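Local coordinates for protein maleate cis-trans isomerase (Pseudomonas putida, PDB 4FQ5) that probably isomerises the cis double bond of maleate to the trans form, giving fumarate, and works as a homodimer, at residues 36-41 against 221-226; 32-37 against 100-105. The protein carries 1 engineered substitution. All coordinates share one frame; numbering follows the deposited sequence.

Overall arrangement
The two contacts adjoin around one covalently bound maleic acid, and their first segments overlap at S36 and S37. Contact 2 pairs strands 27-35 and 98-101 in one four-stranded parallel sheet and ends at C103. In contact 1 the loop that follows strand 27-35 packs against the 221-226 loop, which follows strand 215-217 of the second parallel sheet, so the ligand lies between the two halves of the protein. Their centres are about 8 Å apart. Direct packing joins them: M41 SD lies 3.7 Å from A102 CB, and V222 CG2 lies 3.3 Å from A102 O. Nearby, S36 OG hydrogen-bonds D93 of the second subunit.

Contact 1: residues 36-41 against 221-226; sequences SSNITM and AVQMPS. Engineered in segment 221-226: A221 (natural residue Cys). With MAE (maleic acid), chain C.
V222, next to the engineered A221 that replaces the natural cysteine at the predicted proton-donor position, packs CG1 against the N38 amide and the M41 side chain, and CG2 against the end of M41. The N38 and V222 side chains cross at about a right angle. CG2 presses on M41 CE at 3.3 Å, tight for two carbons; bends at chi2 and chi3 curl the methionine tip onto the valine. The V222 backbone N donates to maleic acid O4 (2.9 Å). Q223, whose own N hydrogen-bonds O2 of the ligand, is the polar hub. Its CG stands anti to the backbone N (chi1 -178°) and the chain then bends at chi2 (73°), carrying the amide past N38 to the backbone of 37-40. There OE1 accepts twice: from I39 N at 2.9 Å, in the carbonyl plane on a lone pair, and from T40 N at 3.3 Å, close to the line of the C=O bond. NE2 gives a hydrogen to S37 O (2.9 Å), from above that carbonyl's plane, and another to N190 O, so both ends of the amide are held and its rotation is fixed. T40 OG1 donates a short 2.5 Å bond to Q223 O, also from above the carbonyl plane. M224 turns away, and P225 CG lies near T40 OG1. N38 is held by its own backbone: OD1 accepts from M41 N at 2.9 Å in an Asx motif. With OD1 so engaged, ND2 faces the ligand and donates to maleic acid O1 at 2.7 Å. The two loops thus present N-H groups of N38, V222 and Q223 to the carboxylates of the ligand, an array that would stabilise their negative charge, while the Q223 amide ties the two loops together.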
ATOM      1  N   SER A  36      -1.916   8.372  27.037  1.00 24.69           N
ATOM      2  CA  SER A  36      -3.285   8.459  26.515  1.00 24.74           C
ATOM      3  C   SER A  36      -3.448   9.560  25.447  1.00 25.26           C
ATOM      4  O   SER A  36      -4.174   9.380  24.459  1.00 24.65           O
ATOM      5  CB  SER A  36      -4.280   8.669  27.654  1.00 25.74           C
ATOM      6  OG  SER A  36      -4.056   9.912  28.301  1.00 26.38           O
ATOM      7  N   SER A  37      -2.763  10.686  25.650  1.00 24.99           N
ATOM      8  CA  SER A  37      -2.846  11.831  24.742  1.00 25.29           C
ATOM      9  C   SER A  37      -1.887  11.728  23.548  1.00 25.44           C
ATOM     10  O   SER A  37      -1.916  12.581  22.652  1.00 25.97           O
ATOM     11  CB  SER A  37      -2.564  13.120  25.503  1.00 25.14           C
ATOM     12  OG  SER A  37      -1.275  13.075  26.070  1.00 25.24           O
ATOM     13  N   ASN A  38      -1.036  10.702  23.547  1.00 24.65           N
ATOM     14  CA  ASN A  38      -0.082  10.511  22.463  1.00 25.05           C
ATOM     15  C   ASN A  38      -0.792  10.005  21.208  1.00 24.79           C
ATOM     16  O   ASN A  38      -1.579   9.060  21.274  1.00 24.02           O
ATOM     17  CB  ASN A  38       1.048   9.564  22.887  1.00 24.78           C
ATOM     18  CG  ASN A  38       2.172   9.493  21.867  1.00 25.17           C
ATOM     19  OD1 ASN A  38       2.026   8.894  20.807  1.00 24.92           O
ATOM     20  ND2 ASN A  38       3.308  10.100  22.191  1.00 25.95           N
ATOM     21  N   ILE A  39      -0.515  10.655  20.078  1.00 25.26           N
ATOM     22  CA  ILE A  39      -1.069  10.260  18.776  1.00 25.08           C
ATOM     23  C   ILE A  39       0.037   9.924  17.771  1.00 24.68           C
ATOM     24  O   ILE A  39      -0.198   9.234  16.775  1.00 24.46           O
ATOM     25  CB  ILE A  39      -1.994  11.346  18.170  1.00 26.44           C
ATOM     26  CG1 ILE A  39      -1.290  12.707  18.100  1.00 26.83           C
ATOM     27  CG2 ILE A  39      -3.304  11.443  18.946  1.00 26.35           C
ATOM     28  CD1 ILE A  39      -1.838  13.619  17.020  1.00 28.63           C
ATOM     29  N   THR A  40       1.247  10.396  18.050  1.00 24.22           N
ATOM     30  CA  THR A  40       2.343  10.313  17.085  1.00 24.15           C
ATOM     31  C   THR A  40       2.993   8.932  17.026  1.00 24.26           C
ATOM     32  O   THR A  40       3.370   8.478  15.947  1.00 23.59           O
ATOM     33  CB  THR A  40       3.376  11.432  17.331  1.00 24.02           C
ATOM     34  OG1 THR A  40       2.722  12.697  17.213  1.00 23.98           O
ATOM     35  CG2 THR A  40       4.539  11.376  16.338  1.00 23.54           C
ATOM     36  N   MET A  41       3.117   8.258  18.170  1.00 24.38           N
ATOM     37  CA  MET A  41       3.661   6.903  18.176  1.00 25.38           C
ATOM     38  C   MET A  41       2.820   5.973  17.302  1.00 24.36           C
ATOM     39  O   MET A  41       3.363   5.198  16.508  1.00 23.51           O
ATOM     40  CB  MET A  41       3.781   6.336  19.594  1.00 28.20           C
ATOM     41  CG  MET A  41       4.582   5.040  19.664  1.00 30.84           C
ATOM     42  SD  MET A  41       6.372   5.264  19.805  1.00 37.69           S
ATOM     43  CE  MET A  41       6.713   6.466  18.534  1.00 35.10           C
ATOM     44  N   ALA A 221      11.440  12.977  22.055  1.00 28.19           N
ATOM     45  CA  ALA A 221      10.067  12.665  22.410  1.00 28.71           C
ATOM     46  C   ALA A 221       9.371  11.907  21.300  1.00 29.66           C
ATOM     47  O   ALA A 221       9.716  12.014  20.119  1.00 30.77           O
ATOM     48  CB  ALA A 221       9.296  13.930  22.729  1.00 27.92           C
ATOM     49  N   VAL A 222       8.350  11.175  21.702  1.00 29.45           N
ATOM     50  CA  VAL A 222       7.612  10.318  20.819  1.00 29.56           C
ATOM     51  C   VAL A 222       6.312  11.003  20.364  1.00 29.10           C
ATOM     52  O   VAL A 222       5.704  10.598  19.375  1.00 29.43           O
ATOM     53  CB  VAL A 222       7.448   8.953  21.525  1.00 30.91           C
ATOM     54  CG1 VAL A 222       6.012   8.470  21.572  1.00 31.61           C
ATOM     55  CG2 VAL A 222       8.407   7.931  20.931  1.00 30.32           C
ATOM     56  N   GLN A 223       5.912  12.070  21.058  1.00 27.43           N
ATOM     57  CA  GLN A 223       4.747  12.857  20.637  1.00 26.89           C
ATOM     58  C   GLN A 223       5.050  13.868  19.522  1.00 26.76           C
ATOM     59  O   GLN A 223       4.181  14.162  18.704  1.00 26.35           O
ATOM     60  CB  GLN A 223       4.094  13.576  21.826  1.00 27.20           C
ATOM     61  CG  GLN A 223       2.839  14.377  21.494  1.00 26.83           C
ATOM     62  CD  GLN A 223       1.614  13.520  21.219  1.00 26.72           C
ATOM     63  OE1 GLN A 223       1.669  12.536  20.466  1.00 25.97           O
ATOM     64  NE2 GLN A 223       0.486  13.909  21.810  1.00 26.89           N
ATOM     65  N   MET A 224       6.262  14.411  19.501  1.00 26.26           N
ATOM     66  CA  MET A 224       6.605  15.432  18.517  1.00 26.73           C
ATOM     67  C   MET A 224       6.867  14.780  17.162  1.00 25.85           C
ATOM     68  O   MET A 224       7.789  13.982  17.042  1.00 25.80           O
ATOM     69  CB  MET A 224       7.834  16.221  18.964  1.00 27.50           C
ATOM     70  CG  MET A 224       8.185  17.341  18.007  1.00 28.53           C
ATOM     71  SD  MET A 224       9.432  18.466  18.641  1.00 30.19           S
ATOM     72  CE  MET A 224      10.917  17.475  18.587  1.00 29.03           C
ATOM     73  N   PRO A 225       6.049  15.109  16.143  1.00 26.30           N
ATOM     74  CA  PRO A 225       6.241  14.524  14.810  1.00 26.04           C
ATOM     75  C   PRO A 225       7.586  14.919  14.224  1.00 26.54           C
ATOM     76  O   PRO A 225       7.995  16.078  14.331  1.00 26.71           O
ATOM     77  CB  PRO A 225       5.102  15.134  13.975  1.00 26.09           C
ATOM     78  CG  PRO A 225       4.122  15.666  14.957  1.00 26.57           C
ATOM     79  CD  PRO A 225       4.906  16.041  16.180  1.00 26.39           C
ATOM     80  N   SER A 226       8.280  13.965  13.620  1.00 26.13           N
ATOM     81  CA  SER A 226       9.581  14.259  13.038  1.00 26.20           C
ATOM     82  C   SER A 226       9.864  13.428  11.801  1.00 26.45           C
ATOM     83  O   SER A 226      10.733  13.780  11.010  1.00 26.89           O
ATOM     84  CB  SER A 226      10.693  14.048  14.067  1.00 25.84           C
ATOM     85  OG  SER A 226      10.779  12.684  14.440  1.00 25.61           O
TER
HETATM   86  C1  MAE C 301       5.215  11.616  24.657  1.00 36.17           C
HETATM   87  O1  MAE C 301       4.023  11.543  24.319  1.00 33.92           O
HETATM   88  O2  MAE C 301       6.091  12.172  23.977  1.00 35.49           O
HETATM   89  C2  MAE C 301       5.594  11.034  25.953  1.00 35.69           C
HETATM   90  C3  MAE C 301       6.832  10.760  26.321  1.00 35.20           C
HETATM   91  C4  MAE C 301       8.034  10.969  25.484  1.00 35.48           C
HETATM   92  O3  MAE C 301       8.841  11.825  25.834  1.00 35.42           O
HETATM   93  O4  MAE C 301       8.252  10.279  24.482  1.00 35.24           O

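Contact 2: residues 32-37 against 100-105; sequences QIVPSS and GYACLV. With MAE (maleic acid), chain C.
Parallel beta pairing of Q32 and I33 with G100 and Y101, in the middle of a four-stranded sheet, brings strand 27-35 alongside the strand that leads to C103, the predicted nucleophile. Both backbone polar atoms of I33 are bonded to the neighbouring strand and its continuation: its N donates to G100 O (2.8 Å), and its O accepts from A102 N (2.9 Å). I33 and Y101 share the sheet face covered by helix 84-92, with I33 CG2 meeting the tyrosine ring obliquely. Past the bridges A102 turns its CB toward strand 27-35, where it rests against V34 CG1 at 4.0 Å. P35 CG packs on C103 CB at 3.9 Å, while the same CG lies 3.7 Å from C2 of the maleic acid. C103 is the N-cap residue of helix 104-108, and the following amides make weak hydrogen bonds to one ligand carboxylate, L104 N to O4 and V105 N to O3; the helix start would favour its negative charge. C103 SG, anti to the backbone N (chi1 -175°), points to the ligand and is covalently bonded to maleic acid C3 at 1.9 Å.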
ATOM      1  N   GLN A  32       1.946  -1.563  21.654  1.00 23.36           N
ATOM      2  CA  GLN A  32       2.473  -0.256  22.036  1.00 23.77           C
ATOM      3  C   GLN A  32       1.841   0.264  23.324  1.00 23.18           C
ATOM      4  O   GLN A  32       0.624   0.412  23.410  1.00 22.65           O
ATOM      5  CB  GLN A  32       2.311   0.761  20.895  1.00 24.24           C
ATOM      6  CG  GLN A  32       2.947   0.302  19.587  1.00 25.71           C
ATOM      7  CD  GLN A  32       3.305   1.449  18.664  1.00 27.41           C
ATOM      8  OE1 GLN A  32       2.465   1.940  17.897  1.00 27.63           O
ATOM      9  NE2 GLN A  32       4.568   1.867  18.712  1.00 27.56           N
ATOM     10  N   ILE A  33       2.677   0.531  24.326  1.00 22.95           N
ATOM     11  CA  ILE A  33       2.215   1.196  25.553  1.00 23.04           C
ATOM     12  C   ILE A  33       2.397   2.702  25.363  1.00 22.54           C
ATOM     13  O   ILE A  33       3.521   3.195  25.360  1.00 22.77           O
ATOM     14  CB  ILE A  33       2.993   0.713  26.806  1.00 23.43           C
ATOM     15  CG1 ILE A  33       2.869  -0.809  26.969  1.00 24.15           C
ATOM     16  CG2 ILE A  33       2.511   1.447  28.057  1.00 23.61           C
ATOM     17  CD1 ILE A  33       3.821  -1.407  27.990  1.00 24.67           C
ATOM     18  N   VAL A  34       1.291   3.426  25.200  1.00 22.95           N
ATOM     19  CA  VAL A  34       1.358   4.846  24.837  1.00 23.04           C
ATOM     20  C   VAL A  34       0.678   5.739  25.872  1.00 23.48           C
ATOM     21  O   VAL A  34      -0.330   5.338  26.464  1.00 23.69           O
ATOM     22  CB  VAL A  34       0.765   5.133  23.423  1.00 23.41           C
ATOM     23  CG1 VAL A  34       1.473   4.309  22.354  1.00 23.43           C
ATOM     24  CG2 VAL A  34      -0.734   4.864  23.372  1.00 23.82           C
ATOM     25  N   PRO A  35       1.224   6.957  26.090  1.00 23.50           N
ATOM     26  CA  PRO A  35       0.482   7.962  26.850  1.00 23.65           C
ATOM     27  C   PRO A  35      -0.890   8.161  26.220  1.00 23.87           C
ATOM     28  O   PRO A  35      -1.015   8.108  24.994  1.00 24.04           O
ATOM     29  CB  PRO A  35       1.334   9.227  26.683  1.00 23.70           C
ATOM     30  CG  PRO A  35       2.718   8.714  26.491  1.00 23.12           C
ATOM     31  CD  PRO A  35       2.561   7.446  25.691  1.00 23.15           C
ATOM     32  N   SER A  36      -1.916   8.372  27.037  1.00 24.69           N
ATOM     33  CA  SER A  36      -3.285   8.459  26.515  1.00 24.74           C
ATOM     34  C   SER A  36      -3.448   9.560  25.447  1.00 25.26           C
ATOM     35  O   SER A  36      -4.174   9.380  24.459  1.00 24.65           O
ATOM     36  CB  SER A  36      -4.280   8.669  27.654  1.00 25.74           C
ATOM     37  OG  SER A  36      -4.056   9.912  28.301  1.00 26.38           O
ATOM     38  N   SER A  37      -2.763  10.686  25.650  1.00 24.99           N
ATOM     39  CA  SER A  37      -2.846  11.831  24.742  1.00 25.29           C
ATOM     40  C   SER A  37      -1.887  11.728  23.548  1.00 25.44           C
ATOM     41  O   SER A  37      -1.916  12.581  22.652  1.00 25.97           O
ATOM     42  CB  SER A  37      -2.564  13.120  25.503  1.00 25.14           C
ATOM     43  OG  SER A  37      -1.275  13.075  26.070  1.00 25.24           O
ATOM     44  N   GLY A 100       6.443  -2.218  22.928  1.00 26.80           N
ATOM     45  CA  GLY A 100       7.214  -0.992  23.080  1.00 27.23           C
ATOM     46  C   GLY A 100       6.570  -0.027  24.053  1.00 27.71           C
ATOM     47  O   GLY A 100       5.403   0.325  23.910  1.00 27.50           O
ATOM     48  N   TYR A 101       7.340   0.387  25.055  1.00 28.57           N
ATOM     49  CA  TYR A 101       6.937   1.447  25.976  1.00 28.61           C
ATOM     50  C   TYR A 101       7.344   2.747  25.300  1.00 28.19           C
ATOM     51  O   TYR A 101       8.535   3.025  25.138  1.00 28.48           O
ATOM     52  CB  TYR A 101       7.658   1.261  27.314  1.00 29.11           C
ATOM     53  CG  TYR A 101       7.307   2.224  28.433  1.00 29.43           C
ATOM     54  CD1 TYR A 101       6.677   1.766  29.588  1.00 30.49           C
ATOM     55  CD2 TYR A 101       7.648   3.580  28.364  1.00 30.06           C
ATOM     56  CE1 TYR A 101       6.374   2.629  30.638  1.00 30.85           C
ATOM     57  CE2 TYR A 101       7.340   4.454  29.402  1.00 30.42           C
ATOM     58  CZ  TYR A 101       6.709   3.970  30.542  1.00 30.78           C
ATOM     59  OH  TYR A 101       6.406   4.819  31.587  1.00 31.86           O
ATOM     60  N   ALA A 102       6.349   3.539  24.907  1.00 28.87           N
ATOM     61  CA  ALA A 102       6.564   4.690  24.021  1.00 29.78           C
ATOM     62  C   ALA A 102       7.246   5.930  24.630  1.00 30.56           C
ATOM     63  O   ALA A 102       8.039   6.584  23.957  1.00 31.43           O
ATOM     64  CB  ALA A 102       5.258   5.084  23.351  1.00 29.37           C
ATOM     65  N   CYS A 103       6.988   6.271  25.880  1.00 30.37           N
ATOM     66  CA  CYS A 103       7.452   7.565  26.383  1.00 29.79           C
ATOM     67  C   CYS A 103       8.868   7.581  26.976  1.00 29.34           C
ATOM     68  O   CYS A 103       9.132   7.114  28.064  1.00 29.18           O
ATOM     69  CB  CYS A 103       6.446   8.125  27.375  1.00 30.58           C
ATOM     70  SG  CYS A 103       6.764   9.775  27.995  1.00 31.88           S
ATOM     71  N   LEU A 104       9.758   8.176  26.217  1.00 28.01           N
ATOM     72  CA  LEU A 104      11.181   8.308  26.542  1.00 28.56           C
ATOM     73  C   LEU A 104      11.420   9.018  27.874  1.00 28.35           C
ATOM     74  O   LEU A 104      12.166   8.528  28.711  1.00 27.56           O
ATOM     75  CB  LEU A 104      11.883   9.069  25.405  1.00 28.62           C
ATOM     76  CG  LEU A 104      13.320   9.621  25.302  1.00 29.86           C
ATOM     77  CD1 LEU A 104      13.846  10.374  26.522  1.00 30.26           C
ATOM     78  CD2 LEU A 104      14.326   8.593  24.819  1.00 29.95           C
ATOM     79  N   VAL A 105      10.788  10.174  28.055  1.00 27.95           N
ATOM     80  CA  VAL A 105      11.052  11.008  29.223  1.00 28.59           C
ATOM     81  C   VAL A 105      10.505  10.402  30.530  1.00 29.05           C
ATOM     82  O   VAL A 105      11.057  10.629  31.606  1.00 29.43           O
ATOM     83  CB  VAL A 105      10.598  12.473  29.003  1.00 28.06           C
ATOM     84  CG1 VAL A 105       9.082  12.618  29.107  1.00 27.90           C
ATOM     85  CG2 VAL A 105      11.315  13.403  29.967  1.00 28.78           C
TER
HETATM   86  C1  MAE C 301       5.215  11.616  24.657  1.00 36.17           C
HETATM   87  O1  MAE C 301       4.023  11.543  24.319  1.00 33.92           O
HETATM   88  O2  MAE C 301       6.091  12.172  23.977  1.00 35.49           O
HETATM   89  C2  MAE C 301       5.594  11.034  25.953  1.00 35.69           C
HETATM   90  C3  MAE C 301       6.832  10.760  26.321  1.00 35.20           C
HETATM   91  C4  MAE C 301       8.034  10.969  25.484  1.00 35.48           C
HETATM   92  O3  MAE C 301       8.841  11.825  25.834  1.00 35.42           O
HETATM   93  O4  MAE C 301       8.252  10.279  24.482  1.00 35.24           O